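Local coordinates for protein putative pectin lyase (Geobacillus virus E2, PDB 7CHU) that serves as the tailspike of a deep-sea thermophilic bacteriophage, a trimer whose pectin lyase-like beta-helix probably acts on carbohydrate at the host surface, at residues A11-I16 and V29-D34. Numbering follows the deposited sequence.
Sequences ATFADI and VMVTDD
Asp-33 N donates to Ala-11 O at 2.9 Å, meeting a lone pair in the carbonyl plane, although the bond is bent at the hydrogen (144°). One residue on from Asp-33, the donor comes from the other segment: Phe-13 N donates to Asp-34 OD2 over 3.0 Å, approaching from well above the carboxylate plane. The carboxylate of Asp-34 swings out roughly opposite the backbone N (chi1 -152°) and lies alongside Thr-12 CA, and OD2 also lies 3.5 Å from Phe-13 CB. Thr-32 O accepts a hydrogen bond from Asn-56 ND2 of a neighbouring subunit.

Thr-12 and Asp-15 form a capping box at the start of helix 14-19. Asp-15 N gives a bond to Thr-12 OG1 (3.2 Å), whose hydroxyl in turn donates to Asp-15 OD1 from above the carboxylate plane. Thr-12 N also donates, weakly, to Asp-15 OD1 (2.7 Å), which thus takes both. The helix is the middle element of a beta-alpha-beta unit, strand 5-6, helix 14-19 and strand 27-30, in the small N-terminal domain. Met-30 and Thr-32 are backbone hydrogen-bonded with Val-10, just before Ala-11.

The apolar part lies toward the strand. Ile-16 reaches with CD1 to Val-31 CG1 at 3.7 Å, the two side chains crossing at about a right angle, and to Val-29 CG1 at 4.1 Å. Tyr-42 and Trp-49, from strands 40-45 and 48-54, also pack on Ile-16.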
# COMPACT_ATOMS: atom_id res chain seq x y z
N ALA A 11 44.82 -53.64 -6.54
CA ALA A 11 45.84 -52.73 -6.00
C ALA A 11 46.67 -52.08 -7.11
O ALA A 11 46.94 -50.88 -7.06
CB ALA A 11 46.76 -53.49 -5.03
N THR A 12 47.12 -52.87 -8.09
CA THR A 12 48.04 -52.40 -9.11
C THR A 12 47.54 -52.79 -10.49
O THR A 12 46.71 -53.70 -10.65
CB THR A 12 49.45 -52.99 -8.93
OG1 THR A 12 49.50 -54.30 -9.51
CG2 THR A 12 49.84 -53.06 -7.46
N PHE A 13 48.07 -52.10 -11.49
CA PHE A 13 47.71 -52.41 -12.87
C PHE A 13 48.01 -53.87 -13.19
O PHE A 13 47.20 -54.56 -13.82
CB PHE A 13 48.45 -51.48 -13.82
CG PHE A 13 48.24 -51.82 -15.27
CD1 PHE A 13 49.25 -52.39 -16.02
CD2 PHE A 13 47.02 -51.57 -15.88
CE1 PHE A 13 49.06 -52.70 -17.34
CE2 PHE A 13 46.81 -51.89 -17.21
CZ PHE A 13 47.83 -52.45 -17.94
N ALA A 14 49.16 -54.37 -12.72
CA ALA A 14 49.54 -55.76 -12.96
C ALA A 14 48.53 -56.74 -12.36
O ALA A 14 48.36 -57.85 -12.90
CB ALA A 14 50.94 -56.02 -12.41
N ASP A 15 47.85 -56.37 -11.27
CA ASP A 15 46.88 -57.27 -10.66
C ASP A 15 45.60 -57.41 -11.47
O ASP A 15 44.77 -58.28 -11.16
CB ASP A 15 46.52 -56.83 -9.24
CG ASP A 15 47.74 -56.55 -8.38
OD1 ASP A 15 47.76 -55.50 -7.69
OD2 ASP A 15 48.69 -57.36 -8.40
N ILE A 16 45.41 -56.59 -12.50
CA ILE A 16 44.20 -56.68 -13.32
C ILE A 16 44.15 -58.01 -14.05
O ILE A 16 43.12 -58.69 -14.07
CB ILE A 16 44.14 -55.50 -14.31
CG1 ILE A 16 44.07 -54.16 -13.58
CG2 ILE A 16 42.95 -55.67 -15.24
CD1 ILE A 16 43.98 -52.97 -14.53
N VAL A 29 37.36 -51.58 -13.98
CA VAL A 29 38.03 -51.78 -12.70
C VAL A 29 38.91 -50.57 -12.41
O VAL A 29 39.52 -50.01 -13.33
CB VAL A 29 38.88 -53.07 -12.64
CG1 VAL A 29 40.00 -53.01 -13.65
CG2 VAL A 29 39.44 -53.31 -11.25
N MET A 30 38.97 -50.19 -11.14
CA MET A 30 39.90 -49.18 -10.67
C MET A 30 41.06 -49.86 -9.97
O MET A 30 40.86 -50.85 -9.25
CB MET A 30 39.21 -48.21 -9.71
CG MET A 30 40.14 -47.23 -9.03
SD MET A 30 39.28 -46.21 -7.83
CE MET A 30 38.29 -45.17 -8.89
N VAL A 31 42.26 -49.34 -10.15
CA VAL A 31 43.39 -49.77 -9.35
C VAL A 31 43.70 -48.66 -8.35
O VAL A 31 43.66 -47.47 -8.69
CB VAL A 31 44.59 -50.18 -10.22
CG1 VAL A 31 44.14 -51.06 -11.38
CG2 VAL A 31 45.39 -49.00 -10.73
N THR A 32 43.94 -49.05 -7.10
CA THR A 32 43.80 -48.17 -5.96
C THR A 32 45.07 -47.92 -5.16
O THR A 32 45.13 -46.92 -4.44
CB THR A 32 42.73 -48.72 -5.01
OG1 THR A 32 43.11 -50.04 -4.57
CG2 THR A 32 41.39 -48.81 -5.71
N ASP A 33 46.08 -48.78 -5.26
CA ASP A 33 47.35 -48.62 -4.55
C ASP A 33 48.51 -48.90 -5.49
O ASP A 33 49.37 -49.75 -5.24
CB ASP A 33 47.41 -49.52 -3.33
CG ASP A 33 48.17 -48.89 -2.19
OD1 ASP A 33 49.42 -48.95 -2.20
OD2 ASP A 33 47.53 -48.31 -1.29
N ASP A 34 48.54 -48.17 -6.61
CA ASP A 34 49.58 -48.27 -7.62
C ASP A 34 50.49 -47.04 -7.61
O ASP A 34 51.12 -46.73 -8.62
CB ASP A 34 48.96 -48.46 -9.00
CG ASP A 34 49.86 -49.22 -9.97
OD1 ASP A 34 50.99 -49.59 -9.59
OD2 ASP A 34 49.41 -49.45 -11.12